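Local coordinates for methionine-binding protein (Coxiella burnetii, PDB 3TQW) that binds methionine and, as the periplasmic lipoprotein component of an ABC transporter, probably delivers it to the membrane permease for uptake, at residues I10-E14 with N174-P178; L48-D54 with V201-E205; T81-P85 with S195-N199. One frame throughout, in Å; residues are numbered along the deposited sequence. Where two conformers were deposited one is given.

Interaction 1 (I10-E14 with N174-P178). With MET (methionine), chain C.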
loop_
_atom_site.group_PDB
_atom_site.type_symbol
_atom_site.label_atom_id
_atom_site.label_comp_id
_atom_site.label_asym_id
_atom_site.label_seq_id
_atom_site.Cartn_x
_atom_site.Cartn_y
_atom_site.Cartn_z
ATOM N N ILE A 10 6.541 -4.328 6.373
ATOM C CA ILE A 10 7.488 -3.401 5.780
ATOM C C ILE A 10 7.883 -2.398 6.852
ATOM O O ILE A 10 7.020 -1.827 7.529
ATOM C CB ILE A 10 6.869 -2.652 4.584
ATOM C CG1 ILE A 10 6.532 -3.643 3.464
ATOM C CG2 ILE A 10 7.830 -1.573 4.079
ATOM C CD1 ILE A 10 7.761 -4.247 2.787
ATOM N N ALA A 11 9.190 -2.201 7.011
ATOM C CA ALA A 11 9.711 -1.236 7.969
ATOM C C ALA A 11 9.089 0.132 7.715
ATOM O O ALA A 11 8.950 0.556 6.569
ATOM C CB ALA A 11 11.229 -1.155 7.880
ATOM N N GLY A 12 8.715 0.815 8.793
ATOM C CA GLY A 12 8.068 2.113 8.698
ATOM C C GLY A 12 6.816 2.158 9.562
ATOM O O GLY A 12 6.713 1.415 10.542
ATOM N N PRO A 13 5.853 3.021 9.195
ATOM C CA PRO A 13 4.628 3.276 9.969
ATOM C C PRO A 13 3.792 2.019 10.198
ATOM O O PRO A 13 3.191 1.879 11.267
ATOM C CB PRO A 13 3.833 4.246 9.084
ATOM C CG PRO A 13 4.782 4.752 8.072
ATOM C CD PRO A 13 5.879 3.761 7.922
ATOM N N GLU A 14 3.726 1.131 9.208
ATOM C CA GLU A 14 2.926 -0.087 9.364
ATOM C C GLU A 14 3.541 -1.060 10.367
ATOM O O GLU A 14 2.836 -1.845 11.002
ATOM C CB GLU A 14 2.680 -0.762 8.015
ATOM C CG GLU A 14 1.850 0.105 7.072
ATOM C CD GLU A 14 1.707 -0.494 5.690
ATOM O OE1 GLU A 14 2.088 -1.668 5.498
ATOM O OE2 GLU A 14 1.211 0.219 4.797
ATOM N N ASN A 174 2.533 4.253 2.991
ATOM C CA ASN A 174 3.599 3.755 3.862
ATOM C C ASN A 174 4.953 4.386 3.525
ATOM O O ASN A 174 5.834 4.457 4.378
ATOM C CB ASN A 174 3.683 2.219 3.862
ATOM C CG ASN A 174 4.219 1.659 2.560
ATOM O OD1 ASN A 174 3.527 1.659 1.544
ATOM N ND2 ASN A 174 5.453 1.170 2.585
ATOM N N TYR A 175 5.109 4.855 2.288
ATOM C CA TYR A 175 6.354 5.512 1.883
ATOM C C TYR A 175 6.277 7.037 1.997
ATOM O O TYR A 175 7.280 7.695 2.265
ATOM C CB TYR A 175 6.766 5.095 0.463
ATOM C CG TYR A 175 7.285 3.672 0.387
ATOM C CD1 TYR A 175 8.308 3.239 1.226
ATOM C CD2 TYR A 175 6.740 2.760 -0.505
ATOM C CE1 TYR A 175 8.781 1.938 1.170
ATOM C CE2 TYR A 175 7.208 1.450 -0.573
ATOM C CZ TYR A 175 8.225 1.048 0.267
ATOM O OH TYR A 175 8.681 -0.248 0.208
ATOM N N ALA A 176 5.085 7.591 1.798
ATOM C CA ALA A 176 4.892 9.031 1.918
ATOM C C ALA A 176 5.150 9.524 3.343
ATOM O O ALA A 176 5.809 10.544 3.550
ATOM C CB ALA A 176 3.492 9.417 1.474
ATOM N N ILE A 177 4.634 8.797 4.325
ATOM C CA ILE A 177 4.702 9.257 5.708
ATOM C C ILE A 177 6.127 9.432 6.228
ATOM O O ILE A 177 6.456 10.487 6.758
ATOM C CB ILE A 177 3.844 8.387 6.645
ATOM C CG1 ILE A 177 2.364 8.737 6.432
ATOM C CG2 ILE A 177 4.245 8.598 8.102
ATOM C CD1 ILE A 177 1.401 7.814 7.140
ATOM N N PRO A 178 6.987 8.415 6.053
ATOM C CA PRO A 178 8.373 8.580 6.510
ATOM C C PRO A 178 9.084 9.723 5.780
ATOM O O PRO A 178 10.101 10.221 6.270
ATOM C CB PRO A 178 9.034 7.248 6.143
ATOM C CG PRO A 178 7.905 6.285 5.951
ATOM C CD PRO A 178 6.747 7.089 5.458
HETATM N N MET C . 0.543 -0.418 2.115
HETATM C CA MET C . 0.569 -0.273 0.654
HETATM C C MET C . -0.675 0.485 0.199
HETATM O O MET C . -1.753 0.282 0.754
HETATM C CB MET C . 0.626 -1.657 -0.009
HETATM C CG MET C . 0.710 -1.660 -1.538
HETATM S SD MET C . 0.771 -3.341 -2.212
HETATM C CE MET C . 2.364 -3.863 -1.578
HETATM O OXT MET C . -0.641 1.313 -0.715
HETATM O O HOH W 1 7.068 2.061 5.062
HETATM O O HOH W 2 0.281 2.478 2.406
#

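Interaction 2 (L48-D54 with V201-E205)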
loop_
_atom_site.group_PDB
_atom_site.type_symbol
_atom_site.label_atom_id
_atom_site.label_comp_id
_atom_site.label_asym_id
_atom_site.label_seq_id
_atom_site.Cartn_x
_atom_site.Cartn_y
_atom_site.Cartn_z
ATOM N N LEU A 48 7.018 -15.687 3.353
ATOM C CA LEU A 48 5.864 -16.476 3.774
ATOM C C LEU A 48 5.869 -17.837 3.073
ATOM O O LEU A 48 5.653 -18.876 3.698
ATOM C CB LEU A 48 4.568 -15.721 3.450
ATOM C CG LEU A 48 3.232 -16.378 3.792
ATOM C CD1 LEU A 48 3.101 -16.661 5.292
ATOM C CD2 LEU A 48 2.097 -15.476 3.312
ATOM N N ALA A 49 6.133 -17.827 1.772
ATOM C CA ALA A 49 6.163 -19.058 0.994
ATOM C C ALA A 49 7.259 -20.019 1.462
ATOM O O ALA A 49 7.053 -21.241 1.476
ATOM C CB ALA A 49 6.318 -18.751 -0.494
ATOM N N ASP A 50 8.416 -19.476 1.837
ATOM C CA ASP A 50 9.543 -20.328 2.225
ATOM C C ASP A 50 9.584 -20.683 3.717
ATOM O O ASP A 50 10.466 -21.423 4.157
ATOM C CB ASP A 50 10.895 -19.775 1.723
ATOM C CG ASP A 50 11.376 -18.539 2.491
ATOM O OD1 ASP A 50 10.983 -18.338 3.658
ATOM O OD2 ASP A 50 12.176 -17.767 1.915
ATOM N N GLY A 51 8.631 -20.161 4.485
ATOM C CA GLY A 51 8.492 -20.529 5.887
ATOM C C GLY A 51 9.218 -19.619 6.863
ATOM O O GLY A 51 9.172 -19.847 8.075
ATOM N N SER A 52 9.878 -18.588 6.340
ATOM C CA SER A 52 10.603 -17.612 7.165
ATOM C C SER A 52 9.687 -16.814 8.096
ATOM O O SER A 52 10.088 -16.425 9.195
ATOM C CB SER A 52 11.393 -16.641 6.281
ATOM O OG SER A 52 12.571 -17.252 5.806
ATOM N N VAL A 53 8.469 -16.546 7.635
ATOM C CA VAL A 53 7.435 -15.959 8.483
ATOM C C VAL A 53 6.170 -16.806 8.344
ATOM O O VAL A 53 6.061 -17.616 7.421
ATOM C CB VAL A 53 7.117 -14.493 8.101
ATOM C CG1 VAL A 53 8.362 -13.611 8.238
ATOM C CG2 VAL A 53 6.559 -14.423 6.682
ATOM N N ASP A 54 5.226 -16.621 9.262
ATOM C CA ASP A 54 3.990 -17.406 9.272
ATOM C C ASP A 54 2.808 -16.605 8.737
ATOM O O ASP A 54 1.756 -17.159 8.418
ATOM C CB ASP A 54 3.688 -17.873 10.696
ATOM C CG ASP A 54 4.822 -18.684 11.284
ATOM O OD1 ASP A 54 5.263 -19.640 10.611
ATOM O OD2 ASP A 54 5.286 -18.351 12.401
ATOM N N VAL A 201 -4.031 -9.499 5.793
ATOM C CA VAL A 201 -3.113 -10.436 6.395
ATOM C C VAL A 201 -3.096 -11.675 5.517
ATOM O O VAL A 201 -4.135 -12.285 5.274
ATOM C CB VAL A 201 -3.536 -10.807 7.823
ATOM C CG1 VAL A 201 -2.652 -11.916 8.359
ATOM C CG2 VAL A 201 -3.465 -9.573 8.735
ATOM N N ALA A 202 -1.916 -12.023 5.021
ATOM C CA ALA A 202 -1.771 -13.178 4.152
ATOM C C ALA A 202 -1.042 -14.299 4.884
ATOM O O ALA A 202 -0.128 -14.048 5.679
ATOM C CB ALA A 202 -1.023 -12.790 2.871
ATOM N N VAL A 203 -1.464 -15.532 4.627
ATOM C CA VAL A 203 -0.833 -16.707 5.216
ATOM C C VAL A 203 -0.707 -17.793 4.152
ATOM O O VAL A 203 -1.298 -17.688 3.074
ATOM C CB VAL A 203 -1.665 -17.269 6.390
ATOM C CG1 VAL A 203 -1.889 -16.194 7.454
ATOM C CG2 VAL A 203 -2.999 -17.807 5.882
ATOM N N ARG A 204 0.063 -18.835 4.447
ATOM C CA ARG A 204 0.139 -19.971 3.538
ATOM C C ARG A 204 -1.219 -20.660 3.445
ATOM O O ARG A 204 -1.947 -20.771 4.434
ATOM C CB ARG A 204 1.224 -20.958 3.977
ATOM C CG ARG A 204 2.644 -20.427 3.819
ATOM C CD ARG A 204 3.679 -21.465 4.248
ATOM N NE ARG A 204 3.622 -21.742 5.680
ATOM C CZ ARG A 204 4.215 -20.997 6.611
ATOM N NH1 ARG A 204 4.912 -19.927 6.262
ATOM N NH2 ARG A 204 4.111 -21.325 7.894
ATOM N N GLU A 205 -1.556 -21.108 2.243
ATOM C CA GLU A 205 -2.812 -21.807 1.992
ATOM C C GLU A 205 -3.111 -22.878 3.042
ATOM O O GLU A 205 -4.231 -22.976 3.536
ATOM C CB GLU A 205 -2.787 -22.431 0.593
ATOM C CG GLU A 205 -3.775 -23.569 0.395
ATOM C CD GLU A 205 -5.216 -23.111 0.462
ATOM O OE1 GLU A 205 -5.460 -21.894 0.323
ATOM O OE2 GLU A 205 -6.103 -23.970 0.655
HETATM O O HOH W 3 1.295 -19.419 6.985
#

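Interaction 3 (T81-P85 with S195-N199). With MET (methionine), chain C.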
loop_
_atom_site.group_PDB
_atom_site.type_symbol
_atom_site.label_atom_id
_atom_site.label_comp_id
_atom_site.label_asym_id
_atom_site.label_seq_id
_atom_site.Cartn_x
_atom_site.Cartn_y
_atom_site.Cartn_z
ATOM N N THR A 81 -7.219 -5.299 6.891
ATOM C CA THR A 81 -6.761 -4.483 8.006
ATOM C C THR A 81 -7.233 -3.045 7.837
ATOM O O THR A 81 -8.200 -2.617 8.469
ATOM C CB THR A 81 -5.225 -4.508 8.113
ATOM O OG1 THR A 81 -4.652 -4.106 6.856
ATOM C CG2 THR A 81 -4.753 -5.905 8.444
ATOM N N PHE A 82 -6.544 -2.302 6.979
ATOM C CA PHE A 82 -6.936 -0.936 6.676
ATOM C C PHE A 82 -6.748 -0.676 5.197
ATOM O O PHE A 82 -5.933 -1.328 4.544
ATOM C CB PHE A 82 -6.073 0.067 7.459
ATOM C CG PHE A 82 -6.171 -0.072 8.952
ATOM C CD1 PHE A 82 -7.022 0.742 9.681
ATOM C CD2 PHE A 82 -5.403 -1.004 9.627
ATOM C CE1 PHE A 82 -7.115 0.616 11.051
ATOM C CE2 PHE A 82 -5.493 -1.136 11.002
ATOM C CZ PHE A 82 -6.346 -0.325 11.715
ATOM N N VAL A 83 -7.511 0.266 4.658
ATOM C CA VAL A 83 -7.211 0.803 3.343
ATOM C C VAL A 83 -6.490 2.133 3.541
ATOM O O VAL A 83 -6.830 2.905 4.439
ATOM C CB VAL A 83 -8.475 0.993 2.483
ATOM C CG1 VAL A 83 -9.477 1.894 3.189
ATOM C CG2 VAL A 83 -8.109 1.556 1.112
ATOM N N TYR A 84 -5.478 2.381 2.717
ATOM C CA TYR A 84 -4.658 3.582 2.837
ATOM C C TYR A 84 -4.753 4.379 1.540
ATOM O O TYR A 84 -3.915 4.218 0.653
ATOM C CB TYR A 84 -3.192 3.216 3.103
ATOM C CG TYR A 84 -2.950 2.378 4.342
ATOM C CD1 TYR A 84 -2.866 2.968 5.601
ATOM C CD2 TYR A 84 -2.775 0.999 4.249
ATOM C CE1 TYR A 84 -2.631 2.206 6.740
ATOM C CE2 TYR A 84 -2.541 0.227 5.386
ATOM C CZ TYR A 84 -2.471 0.839 6.628
ATOM O OH TYR A 84 -2.238 0.083 7.758
ATOM N N PRO A 85 -5.782 5.235 1.419
ATOM C CA PRO A 85 -6.018 5.945 0.158
ATOM C C PRO A 85 -4.769 6.636 -0.356
ATOM O O PRO A 85 -4.173 7.453 0.349
ATOM C CB PRO A 85 -7.093 6.968 0.533
ATOM C CG PRO A 85 -7.862 6.288 1.608
ATOM C CD PRO A 85 -6.821 5.541 2.420
ATOM N N SER A 195 -12.066 1.615 -2.311
ATOM C CA SER A 195 -11.279 1.077 -3.409
ATOM C C SER A 195 -11.039 -0.414 -3.189
ATOM O O SER A 195 -11.369 -0.954 -2.135
ATOM C CB SER A 195 -9.940 1.814 -3.488
ATOM O OG SER A 195 -9.112 1.462 -2.389
ATOM N N PRO A 196 -10.477 -1.092 -4.193
ATOM C CA PRO A 196 -10.092 -2.496 -4.003
ATOM C C PRO A 196 -8.756 -2.670 -3.270
ATOM O O PRO A 196 -8.221 -3.777 -3.272
ATOM C CB PRO A 196 -9.962 -3.012 -5.437
ATOM C CG PRO A 196 -9.651 -1.808 -6.245
ATOM C CD PRO A 196 -10.361 -0.662 -5.597
ATOM N N TYR A 197 -8.245 -1.619 -2.634
ATOM C CA TYR A 197 -6.876 -1.652 -2.103
ATOM C C TYR A 197 -6.731 -1.745 -0.584
ATOM O O TYR A 197 -5.717 -1.313 -0.035
ATOM C CB TYR A 197 -6.070 -0.469 -2.646
ATOM C CG TYR A 197 -6.044 -0.457 -4.154
ATOM C CD1 TYR A 197 -6.705 0.530 -4.875
ATOM C CD2 TYR A 197 -5.389 -1.458 -4.860
ATOM C CE1 TYR A 197 -6.694 0.529 -6.261
ATOM C CE2 TYR A 197 -5.369 -1.465 -6.241
ATOM C CZ TYR A 197 -6.023 -0.473 -6.936
ATOM O OH TYR A 197 -6.007 -0.487 -8.314
ATOM N N ALA A 198 -7.720 -2.319 0.090
ATOM C CA ALA A 198 -7.574 -2.610 1.511
ATOM C C ALA A 198 -6.403 -3.567 1.686
ATOM O O ALA A 198 -6.225 -4.491 0.892
ATOM C CB ALA A 198 -8.850 -3.230 2.071
ATOM N N ASN A 199 -5.583 -3.341 2.705
ATOM C CA ASN A 199 -4.489 -4.264 2.975
ATOM C C ASN A 199 -4.993 -5.495 3.713
ATOM O O ASN A 199 -6.076 -5.480 4.311
ATOM C CB ASN A 199 -3.359 -3.572 3.732
ATOM C CG ASN A 199 -2.565 -2.619 2.845
ATOM O OD1 ASN A 199 -3.085 -2.083 1.862
ATOM N ND2 ASN A 199 -1.304 -2.411 3.182
HETATM N N MET C . 0.543 -0.418 2.115
HETATM C CA MET C . 0.569 -0.273 0.654
HETATM C C MET C . -0.675 0.485 0.199
HETATM O O MET C . -1.753 0.282 0.754
HETATM C CB MET C . 0.626 -1.657 -0.009
HETATM C CG MET C . 0.710 -1.660 -1.538
HETATM S SD MET C . 0.771 -3.341 -2.212
HETATM C CE MET C . 2.364 -3.863 -1.578
HETATM O OXT MET C . -0.641 1.313 -0.715
HETATM O O HOH W 4 -4.379 1.014 0.533
#

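Interaction 1 (I10-E14 with N174-P178)
With CG set between its own backbone N and carbonyl carbon (chi1 71°), Asn-174 keeps CB against Glu-14 and places its amide between the ligand and Ile-10, while Glu-14, extended beyond CG (chi2 175°), brings its carboxylate across that CB; the two meet beside the amino end of the bound methionine. Glu-14 OE2 lies 3.3 Å from Asn-174 CB, the carboxylate and amide planes turned 47° apart, and the same OE2 stands 2.8 Å from the methionine N. A water accepts from both the backbone N of Asn-174 and the ligand amino group, and is at most a weak donor to Glu-14 OE2. Asn-174 OD1 is bonded to the Tyr-41 hydroxyl, which probably fixes the rotation of the amide. Its ND2 sits over the ring of Tyr-175, 3.4 Å above the plane. A second water accepts from ND2 and lies 2.8 Å from both Ala-11 O and Asn-174 O, within donating distance of each. The CG2 methyl of Ile-10 packs against the amide, 3.9 Å from Asn-174 ND2. Farther from the ligand, the Pro-13 ring has CD 3.6 Å from Asn-174 O and 3.8 Å from Pro-178 CG, its CG touching Ile-177 CG2, with Ile-232 and Phe-233 packing nearby. Gly-12 takes the N-cap position of helix 13-29. This helix start, following a strand of the six-stranded sheet, packs directly on helix 173-176, which follows strand 168-171 of the five-stranded sheet, consistent with the methionine cleft between the two lobes of a periplasmic binding protein.

Interaction 2 (L48-D54 with V201-E205)
Arg-204 reaches from its strand to the carbonyls at the end of helix 44-49 and in the turn beyond it. NH1 donates to Leu-48 O at 2.9 Å and to Val-53 O at 2.8 Å, both acceptors lying near the guanidinium plane, so the two bonds from NH1 probably fix the orientation of that plane. NH2 makes a weaker, longer salt bridge to Asp-54 OD1 (3.4 Å), the carboxylate turned 76° from the guanidinium plane; NH2 also pairs with Asp-207, while Asp-54 OD2 accepts from the backbone N of Arg-6. A water over one guanidinium face links Asp-54 O to Arg-204 N. A bend at chi3 (-67°) turns NE and the guanidinium back toward the carbonyls; CG and CD also lie against Leu-48 O. Gly-51, with positive phi, ends the helix in a Schellman motif, and Asp-50 OD1 receives Ser-52 N in an Asx turn that overlaps this helix end. Next to these polar groups, Leu-48 lays CD2 3.5 Å from Ala-202 O and 4.1 Å from Ala-202 CB, while Val-203 CG1 approaches Asp-54 O. Leu-48 and Ala-202 both pack on Ile-75 of strand 75-83 and Asn-56 of strand 55-60, the two strands that flank 198-204, and Val-203 touches Leu-213 of helix 211-220.

Interaction 3 (T81-P85 with S195-N199)
Strands 75-83 and 198-204 are joined at their pocket end by two backbone bonds, Thr-81 N to Asn-199 O (2.8 Å) and Asn-199 N to Phe-82 O (2.7 Å), and the backbones stay close beyond these, the CA atoms of Val-83 and Ala-198 lying 3.9 Å apart. The side chains of Val-83 and Ala-198 touch through their CB atoms; in one of the two conformers deposited for Val-83, its CG2 comes within 3.6 Å of Ser-195 OG. The serine hydroxyl accepts from Tyr-197 N, an ST turn just before the strand. These are neighbouring antiparallel strands in the mixed six-stranded sheet of one lobe of the periplasmic binding protein fold, and their ends here help to form the methionine site. A water held there accepts from Tyr-84 N (2.8 Å) and lies 2.7 Å from both Tyr-197 O and the ligand O, either of which it can donate to, and so probably links the main chain to methionine. The Tyr-84 ring brings its edge toward the Asn-199 amide, CE2 meeting the amide group, the planes 76° apart; the ligand carboxylate O lies near the same ring plane, 3.7 Å from Tyr-84 CD2. Phe-233 meets the Tyr-84 ring, and His-60 packs edge-to-face with Tyr-197. Phe-82, whose CB points away from segment 195-199, packs on Val-225, Leu-226 and Ala-229 of helix 223-233.

From the N terminus, strand 5-10 leads into segment 10-14, whose contact with 174-178 closes a loop of 159 residues. Segment 48-54 opens within that loop but finds its partner at 201-205, beyond it, so interactions 1 and 2 cross; interaction 1 crosses interaction 3 in the same way. Interaction 3, joining 81-85 to 195-199, is nested inside the loop closed by interaction 2. The latter two share strand 198-204, and Val-201 CG2 packs on Thr-81 CG2 between them. Interactions 1 and 3 converge on methionine, where Glu-14 packs against Tyr-84 and Asn-199, whereas interaction 2 ties helix 44-49 to the sheet about 20 Å from interaction 3, centre to centre.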